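PDB 6RXD: histidine acid phosphatase from Bifidobacterium longum subsp. infantis, which probably removes phosphate groups from inositol polyphosphates such as phytate, and from 2,3-bisphosphoglycerate, as a histidine acid phosphatase of the MINPP1 subfamily. Local coordinates for residues Gln107-Gly110 and Ile111-Ala115; Ala304-Asp307 and Leu308-Leu311; Met404-Ala407 and Ala408-Leu412. One frame throughout, in Å; residues are numbered along the deposited sequence.

All three contacts are local turns of single helices, and each joins two segments that run on without a gap. None closes a long loop, and none nests in or crosses another. From the N terminus, interaction 1 comes first, in helix 102-118, which packs against helix 141-157 and strand 445-453 of the large mixed sheet. Interaction 2 follows in helix 301-317, among helices 55-69, 235-245 and 339-357. Interaction 3 ends helix 400-410, between helix 372-386 and strand 467-472 of the same mixed sheet. Helix 339-357 touches both interaction 2 and interaction 3. The centres of interactions 1 and 2 lie about 31 Å apart.

Interaction 1: Gln107-Gly110 and Ile111-Ala115; sequences QHYG and IGERA
Y109 and E113 meet one turn apart in the middle of alpha-helix 102-118, in the histidine phosphatase fold. A chi1 of -173° turns the Y109 ring outward from the helix, and the E113 chain, extended beyond CG, reaches back to it. Its carboxylate meets the ring at a slant, the two planes 50° apart. OE2 of E113 is 3.4 Å from CE2 of Y109, and CG of E113 packs against the same ring carbon. Y109 also touches K152 and E156 of helix 141-157.

R114 makes the second i to i+4 contact, with G110. Its chain bends at chi3 (-65°), which folds the guanidinium back over the helix. G110 O then lies over the centre of one guanidinium face, 3.3 Å above the plane. NH1 makes no hydrogen bond to it; the same O takes its helical bond from R114 N at 3.0 Å. Because G110 lacks a side chain, the guanidinium can lie this close. NE of R114 forms a salt bridge with E474, so the group is held from outside as well.

I111 lays CG1 against Q107 O, 3.2 Å away, while its side chain also touches F150, N445 and Q447. That carbonyl accepts from I111 N and from a water. The water sits at the edge of the R114 guanidinium, in its plane, and accepts from NH2 at 2.8 Å.

Interaction 2: Ala304-Asp307 and Leu308-Leu311; sequences AAMD and LYNL
N310 bonds twice to M306 O within a regular turn of alpha-helix 301-317. The backbone hydrogen bonds follow the i to i+4 pattern. L308 N reaches A304 O, Y309 N reaches A305 O and L311 N reaches D307 O. N310 N reaches M306 O at 2.9 Å.

The side-chain hydrogen bond is an addition to this ladder. ND2 of N310 turns back and donates to M306 O, also at 2.9 Å. It comes from above the carbonyl plane, 46° out of it. The two donors reach this oxygen from opposite faces of that plane. An alanine here would remove ND2 and would probably leave M306 O without its second donor, held by N310 N from the other face.

Apolar contact joins M306 and Y309, whose side chains lie side by side and point the same way. Both pack on L349 of helix 339-357. Y309 OH is hydrogen-bonded to the backbone O of Y9. L308 packs on L244 of helix 235-245, and L311 on L59 of helix 55-69. The M306 chain bends at chi2 (-61°) and again at chi3. These bends bring its methyl CE to 4.1 Å from CD2 of the Y309 ring.

Interaction 3: Met404-Ala407 and Ala408-Leu412; sequences MPFA and ALLGL
L410 lies against F406 in the last turn of helix 400-410, which ends in a Schellman motif. Its CB lies 3.5 Å from F406 O. CG stays near the same oxygen, at 3.6 Å. From there the branches part, and CD1 goes to the ring of F406. It sits over one face, offset toward the rim, 3.8 Å from the ring centroid. This is a CH-pi contact, 20° off the ring normal. The nearest ring atom to CD1 is CZ, at 3.6 Å. At F406, chi1 (-171°) holds the ring out from the helix, and L410 reaches back to it. The ring also meets F378 of helix 372-386, and L410 touches L375 of that helix.

The backbone closes the helix just beyond. G411 takes a positive phi (71°) as the C-prime residue. L412 N then bonds to A407 O at 3.0 Å, with the donor in the carbonyl plane. The G411 N bond to A408 O is weak. After the turn, CD1 of L412 comes back to CB of A407, 3.9 Å away. Both residues touch Y472 of strand 467-472.

Across this helix end the side chains meet through carbon alone, while the backbone supplies the polar bonds. Helix 400-410 packs on helix 372-386 through F406 and L410, and on strand 467-472 through A407 and L412, and the Schellman turn gives A407 O a partner.

Interaction 1: Gln107-Gly110 and Ile111-Ala115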
# COMPACT_ATOMS: atom_id res chain seq x y z
N GLN A 107 13.19 0.28 -0.27
CA GLN A 107 12.19 0.88 -1.16
C GLN A 107 12.13 2.37 -0.94
O GLN A 107 12.26 3.15 -1.88
CB GLN A 107 10.79 0.26 -0.95
CG GLN A 107 10.66 -1.18 -1.47
CD GLN A 107 9.44 -1.91 -0.90
OE1 GLN A 107 8.85 -1.47 0.09
NE2 GLN A 107 9.08 -3.04 -1.53
N HIS A 108 11.95 2.77 0.31
CA HIS A 108 11.82 4.18 0.64
C HIS A 108 13.12 4.96 0.52
O HIS A 108 13.13 6.12 0.11
CB HIS A 108 11.13 4.36 1.99
CG HIS A 108 9.65 4.22 1.90
ND1 HIS A 108 8.83 5.29 1.64
CD2 HIS A 108 8.85 3.13 1.93
CE1 HIS A 108 7.58 4.87 1.55
NE2 HIS A 108 7.56 3.56 1.71
N TYR A 109 14.23 4.31 0.85
CA TYR A 109 15.53 4.94 0.67
C TYR A 109 15.72 5.33 -0.80
O TYR A 109 16.13 6.45 -1.11
CB TYR A 109 16.63 3.98 1.13
CG TYR A 109 18.02 4.58 1.14
CD1 TYR A 109 18.56 5.09 2.32
CD2 TYR A 109 18.79 4.62 -0.01
CE1 TYR A 109 19.83 5.63 2.34
CE2 TYR A 109 20.06 5.16 -0.01
CZ TYR A 109 20.57 5.67 1.17
OH TYR A 109 21.84 6.20 1.19
N GLY A 110 15.39 4.42 -1.71
CA GLY A 110 15.55 4.69 -3.13
C GLY A 110 14.59 5.74 -3.64
O GLY A 110 14.96 6.61 -4.43
N ILE A 111 13.35 5.68 -3.19
CA ILE A 111 12.36 6.68 -3.59
C ILE A 111 12.83 8.08 -3.16
O ILE A 111 12.73 9.04 -3.93
CB ILE A 111 10.96 6.37 -3.03
CG1 ILE A 111 10.44 5.05 -3.62
CG2 ILE A 111 9.99 7.50 -3.38
CD1 ILE A 111 9.17 4.51 -2.92
N GLY A 112 13.37 8.17 -1.94
CA GLY A 112 13.92 9.43 -1.43
C GLY A 112 15.13 9.95 -2.19
O GLY A 112 15.20 11.14 -2.50
N GLU A 113 16.08 9.06 -2.48
CA GLU A 113 17.23 9.42 -3.33
C GLU A 113 16.75 10.02 -4.64
O GLU A 113 17.23 11.07 -5.07
CB GLU A 113 18.05 8.19 -3.71
CG GLU A 113 18.79 7.46 -2.64
CD GLU A 113 19.67 6.37 -3.25
OE1 GLU A 113 19.13 5.48 -3.94
OE2 GLU A 113 20.91 6.43 -3.06
N ARG A 114 15.83 9.33 -5.31
CA ARG A 114 15.39 9.76 -6.63
C ARG A 114 14.48 10.99 -6.58
O ARG A 114 14.39 11.73 -7.56
CB ARG A 114 14.70 8.60 -7.37
CG ARG A 114 15.63 7.41 -7.61
CD ARG A 114 14.98 6.32 -8.44
NE ARG A 114 13.84 5.71 -7.75
CZ ARG A 114 13.93 4.67 -6.93
NH1 ARG A 114 15.11 4.10 -6.69
NH2 ARG A 114 12.85 4.19 -6.34
N ALA A 115 13.81 11.21 -5.45
CA ALA A 115 13.04 12.44 -5.29
C ALA A 115 13.96 13.66 -5.31
O ALA A 115 13.65 14.67 -5.95
CB ALA A 115 12.19 12.40 -4.01
O HOH W 1 13.10 2.25 -4.29

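Interaction 2: Ala304-Asp307 and Leu308-Leu311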
# COMPACT_ATOMS: atom_id res chain seq x y z
N ALA A 304 -6.37 -23.24 5.09
CA ALA A 304 -4.96 -23.63 5.04
C ALA A 304 -4.27 -23.09 3.80
O ALA A 304 -3.14 -22.58 3.88
CB ALA A 304 -4.81 -25.15 5.14
N ALA A 305 -4.93 -23.18 2.65
CA ALA A 305 -4.33 -22.72 1.40
C ALA A 305 -4.15 -21.21 1.40
O ALA A 305 -3.12 -20.69 0.94
CB ALA A 305 -5.17 -23.17 0.19
N MET A 306 -5.15 -20.47 1.89
CA MET A 306 -5.03 -19.03 1.94
C MET A 306 -3.95 -18.61 2.93
O MET A 306 -3.26 -17.62 2.71
CB MET A 306 -6.37 -18.35 2.26
CG MET A 306 -7.40 -18.40 1.12
SD MET A 306 -6.88 -17.58 -0.41
CE MET A 306 -6.30 -16.02 0.26
N ASP A 307 -3.79 -19.37 4.01
CA ASP A 307 -2.68 -19.09 4.94
C ASP A 307 -1.33 -19.33 4.26
O ASP A 307 -0.41 -18.52 4.42
CB ASP A 307 -2.79 -19.93 6.22
CG ASP A 307 -3.95 -19.50 7.09
OD1 ASP A 307 -4.63 -18.52 6.72
OD2 ASP A 307 -4.18 -20.14 8.13
N LEU A 308 -1.24 -20.39 3.47
CA LEU A 308 -0.00 -20.70 2.75
C LEU A 308 0.27 -19.63 1.70
O LEU A 308 1.42 -19.20 1.53
CB LEU A 308 -0.07 -22.10 2.09
CG LEU A 308 1.22 -22.61 1.44
CD1 LEU A 308 2.33 -22.59 2.47
CD2 LEU A 308 1.00 -24.02 0.91
N TYR A 309 -0.78 -19.19 1.01
CA TYR A 309 -0.64 -18.10 0.05
C TYR A 309 -0.17 -16.82 0.75
O TYR A 309 0.67 -16.10 0.23
CB TYR A 309 -1.95 -17.86 -0.70
CG TYR A 309 -1.89 -16.64 -1.60
CD1 TYR A 309 -1.18 -16.67 -2.79
CD2 TYR A 309 -2.56 -15.47 -1.26
CE1 TYR A 309 -1.12 -15.54 -3.61
CE2 TYR A 309 -2.51 -14.36 -2.07
CZ TYR A 309 -1.79 -14.40 -3.24
OH TYR A 309 -1.75 -13.28 -4.03
N ASN A 310 -0.71 -16.54 1.94
CA ASN A 310 -0.26 -15.36 2.67
C ASN A 310 1.22 -15.43 3.04
O ASN A 310 1.91 -14.40 3.09
CB ASN A 310 -1.12 -15.10 3.92
CG ASN A 310 -2.33 -14.23 3.61
OD1 ASN A 310 -2.21 -13.00 3.51
ND2 ASN A 310 -3.48 -14.85 3.42
N LEU A 311 1.73 -16.63 3.30
CA LEU A 311 3.16 -16.75 3.60
C LEU A 311 3.98 -16.55 2.34
O LEU A 311 5.04 -15.92 2.38
CB LEU A 311 3.47 -18.11 4.25
CG LEU A 311 2.86 -18.33 5.64
CD1 LEU A 311 3.39 -19.65 6.20
CD2 LEU A 311 3.19 -17.19 6.59

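Interaction 3: Met404-Ala407 and Ala408-Leu412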
# COMPACT_ATOMS: atom_id res chain seq x y z
N MET A 404 -5.53 3.33 -2.03
CA MET A 404 -6.59 2.74 -2.84
C MET A 404 -7.72 3.74 -3.12
O MET A 404 -8.12 3.90 -4.27
CB MET A 404 -7.13 1.45 -2.21
CG MET A 404 -6.11 0.33 -2.27
SD MET A 404 -6.76 -1.22 -1.64
CE MET A 404 -6.55 -0.97 0.10
N PRO A 405 -8.24 4.43 -2.09
CA PRO A 405 -9.29 5.38 -2.47
C PRO A 405 -8.74 6.61 -3.20
O PRO A 405 -9.43 7.16 -4.05
CB PRO A 405 -9.92 5.77 -1.13
CG PRO A 405 -8.87 5.46 -0.09
CD PRO A 405 -8.13 4.25 -0.64
N PHE A 406 -7.51 7.01 -2.89
CA PHE A 406 -6.89 8.16 -3.56
C PHE A 406 -6.78 7.88 -5.06
O PHE A 406 -7.16 8.72 -5.88
CB PHE A 406 -5.52 8.44 -2.94
CG PHE A 406 -4.87 9.73 -3.39
CD1 PHE A 406 -5.55 10.94 -3.31
CD2 PHE A 406 -3.56 9.72 -3.84
CE1 PHE A 406 -4.91 12.13 -3.71
CE2 PHE A 406 -2.93 10.89 -4.23
CZ PHE A 406 -3.61 12.10 -4.16
N ALA A 407 -6.30 6.69 -5.41
CA ALA A 407 -6.21 6.26 -6.82
C ALA A 407 -7.58 6.25 -7.51
O ALA A 407 -7.70 6.65 -8.66
CB ALA A 407 -5.56 4.88 -6.92
N ALA A 408 -8.60 5.77 -6.80
CA ALA A 408 -9.94 5.70 -7.36
C ALA A 408 -10.51 7.11 -7.55
O ALA A 408 -11.16 7.39 -8.57
CB ALA A 408 -10.85 4.85 -6.48
N LEU A 409 -10.26 7.99 -6.59
CA LEU A 409 -10.78 9.37 -6.68
C LEU A 409 -10.10 10.13 -7.82
O LEU A 409 -10.74 10.90 -8.54
CB LEU A 409 -10.58 10.10 -5.35
CG LEU A 409 -11.21 11.48 -5.27
CD1 LEU A 409 -12.71 11.38 -5.31
CD2 LEU A 409 -10.76 12.11 -3.95
N LEU A 410 -8.79 9.92 -7.98
CA LEU A 410 -8.03 10.55 -9.06
C LEU A 410 -8.28 9.90 -10.41
O LEU A 410 -7.98 10.49 -11.45
CB LEU A 410 -6.52 10.48 -8.78
CG LEU A 410 -5.94 11.53 -7.85
CD1 LEU A 410 -4.47 11.20 -7.57
CD2 LEU A 410 -6.06 12.89 -8.51
N GLY A 411 -8.80 8.68 -10.41
CA GLY A 411 -9.00 7.96 -11.66
C GLY A 411 -7.69 7.53 -12.29
O GLY A 411 -7.55 7.55 -13.51
N LEU A 412 -6.74 7.13 -11.44
CA LEU A 412 -5.44 6.64 -11.90
C LEU A 412 -5.60 5.33 -12.67
O LEU A 412 -6.58 4.61 -12.50
CB LEU A 412 -4.52 6.42 -10.69
CG LEU A 412 -4.12 7.67 -9.90
CD1 LEU A 412 -3.12 7.31 -8.79
CD2 LEU A 412 -3.53 8.70 -10.85